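Local coordinates for protein complement factor H (Mus musculus, PDB 2YBY) that regulates complement in innate immunity, the fragment here comprising the sixth and seventh of its sushi (complement control protein) domains, at residues Y33-D38 with D50-T55; N39-P44 with C65-V70. The protein carries 1 engineered substitution. All blocks are in the same frame, centred on the assembly; numbering follows the deposited sequence.

How the contacts relate
Both contacts belong to the first sushi repeat of the fragment, and their centres lie about 13 Å apart. Their segments alternate along the chain: 33-38 runs straight on into 39-44, so a single stretch of chain pairs first with strand 50-55 and then with strand 66-71. The disulfide Cys37-Cys65 welds contact 1 to contact 2, its two SG atoms 2.1 Å apart, and Cys37 SG also packs at 3.4 Å against Ser42 C. Beside it, Tyr35 OH of contact 1 reaches Pro43 CB of contact 2 at 3.5 Å. Contact 1 lies in the three-stranded sheet of the first repeat, whereas contact 2 lies where the chain passes to the second repeat.

Contact 1: Y33-D38 with D50-T55; sequences YSYKCD and DYLRCT
Asp50 and Tyr35 form a hydrogen-bonded antiparallel pair: Tyr35 N gives a 2.8 Å bond to Asp50 O, and Asp50 N returns one of 3.1 Å to Tyr35 O. The Asp50 carboxylate turns back on its own strand, where OD1 takes Tyr51 N at 2.7 Å through its anti lone pair, while OD2 is held by Ser45 OG. Tyr51 is the non-hydrogen-bonded partner of Ser34, both side chains on the same face of the sheet. With its CG beside its own backbone N (chi1 -73°), Tyr51 sets an edge of its ring against the carbonyl carbon of Tyr33, and Tyr51 CD1 lies 3.7 Å from Ser34 N. On the other face the Tyr35 ring, lifted over its own backbone (chi1 74°), points its edge at the main chain joining Tyr51 to Leu52; Tyr35 CE1 is 3.6 Å from Tyr51 C. A water donates to both Tyr35 OH and Tyr51 O, and the hydroxyl is also hydrogen-bonded to Pro64 O. Leu52 pairs with Tyr33 through two backbone bonds, the one from Leu52 N to Tyr33 O being nearly straight (175°), and Leu52 CB packs 3.9 Å from Tyr35 CD1. Farther on, Cys54 is tied to Cys5 by a disulfide characteristic of sushi repeats. Strand 32-37 is the middle of a three-stranded antiparallel sheet, with 50-55 along one edge and 13-15 along the other; Leu15, Phe10 and Pro8 pack on the face that carries Tyr35 and Leu52.

Contact 2: N39-P44 with C65-V70; sequences NGFSPP and CVRKCV
Phe41 meets segment 65-70 along its whole side chain. CB starts 3.5 Å from Val66 O, close to Cys65 CB as well. CG sits beside the Phe41 backbone N (chi1 -65°), which lays the ring along Val66 and Arg67; Phe41 CD2 is 3.6 Å from Val66 C. Across the ring from CD2, CE1 lies 3.6 Å from Arg67 NH1, which stands over one face, and at the tip CZ comes within 3.5 Å of Arg67 NH2. This is an off-centre cation-pi contact: Arg67 CZ is 4.2 Å from the ring centroid, with the guanidinium and ring planes inclined by 33°. Tyr12 also stacks on the Phe41 ring. The Arg67 chain, extended at first and then bent at chi2 and chi3, curls back toward the strand it pairs with, so that NH1 gives a 3.1 Å bond to Gly40 O while NE is bound to Glu113 O. Lys68 N donates to the same Gly40 oxygen from the opposite face of its carbonyl plane. Next to the Phe41-Arg67 pair, Ser42 and Val66 form a hydrogen-bonded antiparallel pair, with Ser42 N to Val66 O at 2.8 Å. Ser42 CB rests on Lys68 CB; the lysine chain then bends at chi3, and two waters bridge NZ to Gly40 N, one of them through a weak bond to that nitrogen. Gly40 is thus engaged at both N and O. The guanidinium combines an aromatic face with two carbonyl acceptors, Gly40 O just before strand 41-42 and Glu113 O in the second repeat. Its charge is therefore probably stabilised by dipoles and a pi cloud, and the Arg67 side chain links the junction end of the first repeat to the Glu113 backbone.

Contact 1: Y33-D38 with D50-T55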
ATOM      1  N   TYR A  33      -3.124  -9.091 -14.148  1.00 15.74           N
ATOM      2  CA  TYR A  33      -2.156 -10.032 -13.603  1.00 16.16           C
ATOM      3  C   TYR A  33      -1.991  -9.807 -12.127  1.00 16.95           C
ATOM      4  O   TYR A  33      -1.859  -8.670 -11.726  1.00 14.72           O
ATOM      5  CB  TYR A  33      -0.798  -9.850 -14.308  1.00 15.74           C
ATOM      6  CG  TYR A  33      -0.889 -10.177 -15.780  1.00 17.61           C
ATOM      7  CD1 TYR A  33      -0.850 -11.492 -16.213  1.00 21.49           C
ATOM      8  CD2 TYR A  33      -1.261  -9.208 -16.703  1.00 18.54           C
ATOM      9  CE1 TYR A  33      -1.050 -11.824 -17.550  1.00 23.92           C
ATOM     10  CE2 TYR A  33      -1.496  -9.533 -18.040  1.00 20.40           C
ATOM     11  CZ  TYR A  33      -1.375 -10.845 -18.457  1.00 27.47           C
ATOM     12  OH  TYR A  33      -1.653 -11.234 -19.742  1.00 27.73           O
ATOM     13  N   SER A  34      -1.975 -10.889 -11.311  1.00 14.61           N
ATOM     14  CA  SER A  34      -1.803 -10.730  -9.887  1.00 12.90           C
ATOM     15  C   SER A  34      -0.379 -10.305  -9.582  1.00 14.89           C
ATOM     16  O   SER A  34       0.562 -10.724 -10.272  1.00 15.67           O
ATOM     17  CB  SER A  34      -2.146 -12.045  -9.181  1.00 18.91           C
ATOM     18  OG  SER A  34      -1.328 -13.100  -9.643  1.00 20.85           O
ATOM     19  N   TYR A  35      -0.198  -9.487  -8.537  1.00 13.15           N
ATOM     20  CA  TYR A  35       1.119  -9.046  -8.111  1.00 12.41           C
ATOM     21  C   TYR A  35       1.152  -8.903  -6.614  1.00 14.99           C
ATOM     22  O   TYR A  35       0.111  -8.820  -5.959  1.00 14.85           O
ATOM     23  CB  TYR A  35       1.553  -7.732  -8.802  1.00 13.73           C
ATOM     24  CG  TYR A  35       0.856  -6.486  -8.298  1.00 13.07           C
ATOM     25  CD1 TYR A  35      -0.345  -6.075  -8.841  1.00 13.37           C
ATOM     26  CD2 TYR A  35       1.429  -5.695  -7.303  1.00 14.00           C
ATOM     27  CE1 TYR A  35      -0.975  -4.906  -8.411  1.00 13.93           C
ATOM     28  CE2 TYR A  35       0.787  -4.553  -6.830  1.00 13.20           C
ATOM     29  CZ  TYR A  35      -0.402  -4.141  -7.415  1.00 14.05           C
ATOM     30  OH  TYR A  35      -1.048  -2.991  -7.020  1.00 14.00           O
ATOM     31  N   LYS A  36       2.345  -8.845  -6.084  1.00 14.43           N
ATOM     32  CA  LYS A  36       2.562  -8.676  -4.651  1.00 14.59           C
ATOM     33  C   LYS A  36       3.628  -7.612  -4.461  1.00 16.21           C
ATOM     34  O   LYS A  36       4.310  -7.222  -5.422  1.00 17.03           O
ATOM     35  CB  LYS A  36       2.983 -10.012  -4.006  1.00 17.94           C
ATOM     36  CG  LYS A  36       4.282 -10.553  -4.563  1.00 20.74           C
ATOM     37  CD  LYS A  36       4.733 -11.856  -3.901  1.00 35.40           C
ATOM     38  CE  LYS A  36       6.012 -12.374  -4.527  1.00 50.45           C
ATOM     39  NZ  LYS A  36       6.614 -13.479  -3.732  1.00 59.01           N
ATOM     40  N   CYS A  37       3.736  -7.118  -3.254  1.00 14.07           N
ATOM     41  CA  CYS A  37       4.697  -6.088  -2.917  1.00 14.29           C
ATOM     42  C   CYS A  37       5.708  -6.600  -1.912  1.00 16.42           C
ATOM     43  O   CYS A  37       5.424  -7.475  -1.108  1.00 15.75           O
ATOM     44  CB  CYS A  37       3.990  -4.844  -2.396  1.00 12.76           C
ATOM     45  SG  CYS A  37       2.786  -4.153  -3.550  1.00 14.93           S
ATOM     46  N   ASP A  38       6.859  -5.920  -1.873  1.00 15.08           N
ATOM     47  CA  ASP A  38       7.912  -6.207  -0.911  1.00 15.06           C
ATOM     48  C   ASP A  38       7.417  -5.972   0.532  1.00 19.14           C
ATOM     49  O   ASP A  38       6.544  -5.140   0.761  1.00 16.23           O
ATOM     50  CB  ASP A  38       9.096  -5.248  -1.125  1.00 17.06           C
ATOM     51  CG  ASP A  38       9.774  -5.291  -2.482  1.00 21.42           C
ATOM     52  OD1 ASP A  38       9.372  -6.111  -3.322  1.00 20.60           O
ATOM     53  OD2 ASP A  38      10.671  -4.472  -2.711  1.00 21.05           O
ATOM     54  N   ASP A  50      -2.788  -7.848  -5.338  1.00 12.97           N
ATOM     55  CA  ASP A  50      -3.876  -7.236  -6.129  1.00 12.23           C
ATOM     56  C   ASP A  50      -3.587  -7.459  -7.615  1.00 14.68           C
ATOM     57  O   ASP A  50      -2.623  -8.175  -7.940  1.00 12.62           O
ATOM     58  CB  ASP A  50      -4.131  -5.752  -5.782  1.00 14.02           C
ATOM     59  CG  ASP A  50      -5.580  -5.310  -5.888  1.00 17.15           C
ATOM     60  OD1 ASP A  50      -6.298  -5.814  -6.798  1.00 15.93           O
ATOM     61  OD2 ASP A  50      -6.031  -4.513  -5.019  1.00 17.39           O
ATOM     62  N   TYR A  51      -4.465  -6.926  -8.500  1.00 13.28           N
ATOM     63  CA  TYR A  51      -4.305  -7.051  -9.940  1.00 13.16           C
ATOM     64  C   TYR A  51      -3.710  -5.783 -10.560  1.00 15.45           C
ATOM     65  O   TYR A  51      -4.087  -4.676 -10.195  1.00 15.24           O
ATOM     66  CB  TYR A  51      -5.635  -7.315 -10.625  1.00 14.73           C
ATOM     67  CG  TYR A  51      -6.175  -8.701 -10.408  1.00 13.86           C
ATOM     68  CD1 TYR A  51      -5.520  -9.813 -10.920  1.00 15.96           C
ATOM     69  CD2 TYR A  51      -7.323  -8.909  -9.657  1.00 15.58           C
ATOM     70  CE1 TYR A  51      -6.024 -11.102 -10.732  1.00 15.70           C
ATOM     71  CE2 TYR A  51      -7.850 -10.181  -9.483  1.00 15.67           C
ATOM     72  CZ  TYR A  51      -7.154 -11.285  -9.947  1.00 18.24           C
ATOM     73  OH  TYR A  51      -7.663 -12.552  -9.812  1.00 19.11           O
ATOM     74  N   LEU A  52      -2.779  -5.977 -11.485  1.00 14.24           N
ATOM     75  CA  LEU A  52      -2.220  -4.916 -12.324  1.00 14.43           C
ATOM     76  C   LEU A  52      -3.011  -5.052 -13.615  1.00 17.14           C
ATOM     77  O   LEU A  52      -3.074  -6.153 -14.168  1.00 17.33           O
ATOM     78  CB  LEU A  52      -0.735  -5.127 -12.575  1.00 15.13           C
ATOM     79  CG  LEU A  52      -0.027  -3.855 -13.080  1.00 17.34           C
ATOM     80  CD1 LEU A  52       0.143  -2.829 -11.985  1.00 17.51           C
ATOM     81  CD2 LEU A  52       1.286  -4.184 -13.718  1.00 17.14           C
ATOM     82  N   ARG A  53      -3.671  -3.984 -14.038  1.00 15.71           N
ATOM     83  CA  ARG A  53      -4.594  -4.027 -15.172  1.00 15.88           C
ATOM     84  C   ARG A  53      -4.089  -3.304 -16.370  1.00 18.00           C
ATOM     85  O   ARG A  53      -3.638  -2.171 -16.257  1.00 16.91           O
ATOM     86  CB  ARG A  53      -5.935  -3.430 -14.773  1.00 18.37           C
ATOM     87  CG  ARG A  53      -6.657  -4.283 -13.724  1.00 22.01           C
ATOM     88  CD  ARG A  53      -7.872  -3.583 -13.155  1.00 24.35           C
ATOM     89  NE  ARG A  53      -8.369  -4.335 -11.995  1.00 33.10           N
ATOM     90  CZ  ARG A  53      -9.182  -5.383 -12.048  1.00 48.96           C
ATOM     91  NH1 ARG A  53      -9.652  -5.818 -13.218  1.00 40.70           N
ATOM     92  NH2 ARG A  53      -9.545  -6.002 -10.934  1.00 36.47           N
ATOM     93  N   CYS A  54      -4.177  -3.950 -17.536  1.00 17.33           N
ATOM     94  CA  CYS A  54      -3.779  -3.286 -18.777  1.00 16.92           C
ATOM     95  C   CYS A  54      -4.971  -2.431 -19.261  1.00 20.81           C
ATOM     96  O   CYS A  54      -6.013  -2.985 -19.602  1.00 19.81           O
ATOM     97  CB  CYS A  54      -3.377  -4.296 -19.830  1.00 16.53           C
ATOM     98  SG  CYS A  54      -3.110  -3.538 -21.455  1.00 20.07           S
ATOM     99  N   THR A  55      -4.848  -1.101 -19.220  1.00 18.82           N
ATOM    100  CA  THR A  55      -5.940  -0.201 -19.602  1.00 19.63           C
ATOM    101  C   THR A  55      -5.546   0.609 -20.836  1.00 21.36           C
ATOM    102  O   THR A  55      -4.393   0.576 -21.262  1.00 20.75           O
ATOM    103  CB  THR A  55      -6.305   0.752 -18.445  1.00 21.34           C
ATOM    104  OG1 THR A  55      -5.421   1.861 -18.422  1.00 20.99           O
ATOM    105  CG2 THR A  55      -6.396   0.064 -17.107  1.00 19.29           C
TER
HETATM  106  O   HOH W   1      -3.802  -2.830  -7.666  1.00 26.44           O

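Contact 2: N39-P44 with C65-V70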
ATOM      1  N   ASN A  39       8.056  -6.612   1.504  1.00 17.74           N
ATOM      2  CA  ASN A  39       7.761  -6.351   2.906  1.00 18.40           C
ATOM      3  C   ASN A  39       7.870  -4.864   3.180  1.00 19.54           C
ATOM      4  O   ASN A  39       8.850  -4.223   2.779  1.00 18.68           O
ATOM      5  CB  ASN A  39       8.776  -7.078   3.799  1.00 21.40           C
ATOM      6  CG  ASN A  39       8.691  -8.583   3.673  1.00 33.86           C
ATOM      7  OD1 ASN A  39       7.634  -9.140   3.313  1.00 26.88           O
ATOM      8  ND2 ASN A  39       9.813  -9.280   3.887  1.00 30.17           N
ATOM      9  N   GLY A  40       6.875  -4.327   3.856  1.00 17.81           N
ATOM     10  CA  GLY A  40       6.814  -2.898   4.138  1.00 17.56           C
ATOM     11  C   GLY A  40       5.998  -2.102   3.140  1.00 19.71           C
ATOM     12  O   GLY A  40       5.854  -0.882   3.286  1.00 19.68           O
ATOM     13  N   PHE A  41       5.527  -2.765   2.065  1.00 14.95           N
ATOM     14  CA  PHE A  41       4.786  -2.150   0.974  1.00 14.36           C
ATOM     15  C   PHE A  41       3.516  -2.905   0.684  1.00 15.16           C
ATOM     16  O   PHE A  41       3.307  -4.043   1.143  1.00 15.61           O
ATOM     17  CB  PHE A  41       5.629  -2.101  -0.308  1.00 14.99           C
ATOM     18  CG  PHE A  41       6.833  -1.210  -0.143  1.00 16.37           C
ATOM     19  CD1 PHE A  41       8.021  -1.710   0.371  1.00 18.10           C
ATOM     20  CD2 PHE A  41       6.771   0.129  -0.470  1.00 18.00           C
ATOM     21  CE1 PHE A  41       9.105  -0.871   0.594  1.00 21.57           C
ATOM     22  CE2 PHE A  41       7.887   0.953  -0.317  1.00 20.63           C
ATOM     23  CZ  PHE A  41       9.041   0.444   0.219  1.00 20.87           C
ATOM     24  N   SER A  42       2.636  -2.240  -0.059  1.00 15.39           N
ATOM     25  CA  SER A  42       1.331  -2.824  -0.292  1.00 15.40           C
ATOM     26  C   SER A  42       0.698  -2.291  -1.570  1.00 14.69           C
ATOM     27  O   SER A  42       0.931  -1.135  -1.919  1.00 14.31           O
ATOM     28  CB  SER A  42       0.427  -2.419   0.887  1.00 17.92           C
ATOM     29  OG  SER A  42      -0.940  -2.736   0.734  1.00 19.26           O
ATOM     30  N   PRO A  43      -0.250  -3.037  -2.185  1.00 13.21           N
ATOM     31  CA  PRO A  43      -1.087  -2.427  -3.217  1.00 12.45           C
ATOM     32  C   PRO A  43      -1.964  -1.332  -2.538  1.00 14.42           C
ATOM     33  O   PRO A  43      -2.248  -1.404  -1.330  1.00 14.29           O
ATOM     34  CB  PRO A  43      -1.996  -3.590  -3.665  1.00 14.36           C
ATOM     35  CG  PRO A  43      -1.257  -4.833  -3.267  1.00 19.08           C
ATOM     36  CD  PRO A  43      -0.626  -4.448  -1.974  1.00 14.71           C
ATOM     37  N   PRO A  44      -2.402  -0.316  -3.304  1.00 14.23           N
ATOM     38  CA  PRO A  44      -3.232   0.746  -2.705  1.00 16.16           C
ATOM     39  C   PRO A  44      -4.507   0.270  -2.025  1.00 18.81           C
ATOM     40  O   PRO A  44      -5.048   0.975  -1.182  1.00 19.41           O
ATOM     41  CB  PRO A  44      -3.493   1.715  -3.854  1.00 19.21           C
ATOM     42  CG  PRO A  44      -2.644   1.293  -4.984  1.00 22.36           C
ATOM     43  CD  PRO A  44      -2.118  -0.080  -4.729  1.00 16.10           C
ATOM     44  N   CYS A  65       2.885  -0.505  -5.936  1.00 12.73           N
ATOM     45  CA  CYS A  65       3.267  -0.783  -4.568  1.00 12.96           C
ATOM     46  C   CYS A  65       3.653   0.521  -3.901  1.00 15.47           C
ATOM     47  O   CYS A  65       4.523   1.258  -4.398  1.00 15.63           O
ATOM     48  CB  CYS A  65       4.406  -1.775  -4.530  1.00 12.42           C
ATOM     49  SG  CYS A  65       3.937  -3.422  -5.104  1.00 14.43           S
ATOM     50  N   VAL A  66       2.982   0.796  -2.789  1.00 14.36           N
ATOM     51  CA  VAL A  66       3.173   2.006  -1.979  1.00 14.31           C
ATOM     52  C   VAL A  66       3.497   1.612  -0.534  1.00 16.90           C
ATOM     53  O   VAL A  66       3.319   0.456  -0.131  1.00 14.39           O
ATOM     54  CB  VAL A  66       1.922   2.930  -2.039  1.00 18.30           C
ATOM     55  CG1 VAL A  66       1.654   3.411  -3.467  1.00 18.47           C
ATOM     56  CG2 VAL A  66       0.685   2.247  -1.481  1.00 17.57           C
ATOM     57  N   ARG A  67       3.976   2.572   0.268  1.00 16.93           N
ATOM     58  CA  ARG A  67       4.254   2.270   1.668  1.00 16.86           C
ATOM     59  C   ARG A  67       3.013   1.722   2.411  1.00 19.39           C
ATOM     60  O   ARG A  67       1.899   2.212   2.222  1.00 18.60           O
ATOM     61  CB  ARG A  67       4.798   3.511   2.411  1.00 17.40           C
ATOM     62  CG  ARG A  67       5.177   3.285   3.873  1.00 23.80           C
ATOM     63  CD  ARG A  67       6.246   2.272   4.105  1.00 28.64           C
ATOM     64  NE  ARG A  67       7.562   2.690   3.626  1.00 30.39           N
ATOM     65  CZ  ARG A  67       8.625   1.887   3.526  1.00 46.00           C
ATOM     66  NH1 ARG A  67       8.524   0.593   3.824  1.00 30.16           N
ATOM     67  NH2 ARG A  67       9.790   2.365   3.102  1.00 33.69           N
ATOM     68  N   LYS A  68       3.236   0.688   3.230  1.00 16.22           N
ATOM     69  CA  LYS A  68       2.242   0.069   4.080  1.00 15.92           C
ATOM     70  C   LYS A  68       2.545   0.488   5.514  1.00 21.25           C
ATOM     71  O   LYS A  68       3.703   0.430   5.949  1.00 21.76           O
ATOM     72  CB  LYS A  68       2.344  -1.458   3.978  1.00 16.34           C
ATOM     73  CG  LYS A  68       1.371  -2.232   4.806  1.00 19.04           C
ATOM     74  CD  LYS A  68       1.501  -3.745   4.606  1.00 29.73           C
ATOM     75  CE  LYS A  68       2.635  -4.315   5.402  1.00 35.97           C
ATOM     76  NZ  LYS A  68       2.685  -5.799   5.310  1.00 52.09           N
ATOM     77  N   CYS A  69       1.507   0.937   6.236  1.00 17.71           N
ATOM     78  CA  CYS A  69       1.608   1.268   7.647  1.00 16.22           C
ATOM     79  C   CYS A  69       0.565   0.456   8.370  1.00 18.60           C
ATOM     80  O   CYS A  69      -0.622   0.604   8.086  1.00 19.28           O
ATOM     81  CB  CYS A  69       1.377   2.751   7.892  1.00 15.37           C
ATOM     82  SG  CYS A  69       2.430   3.848   6.934  1.00 19.18           S
ATOM     83  N   VAL A  70       0.973  -0.314   9.352  1.00 16.72           N
ATOM     84  CA  VAL A  70       0.083  -1.175  10.111  1.00 17.22           C
ATOM     85  C   VAL A  70      -0.303  -0.464  11.391  1.00 19.57           C
ATOM     86  O   VAL A  70       0.573   0.047  12.117  1.00 17.69           O
ATOM     87  CB  VAL A  70       0.748  -2.543  10.400  1.00 21.40           C
ATOM     88  CG1 VAL A  70      -0.123  -3.395  11.325  1.00 20.72           C
ATOM     89  CG2 VAL A  70       1.055  -3.279   9.083  1.00 21.83           C
TER
HETATM   90  O   HOH W   2       4.138  -5.818   2.958  1.00 39.90           O
HETATM   91  O   HOH W   3       5.401  -6.127   5.345  1.00 43.12           O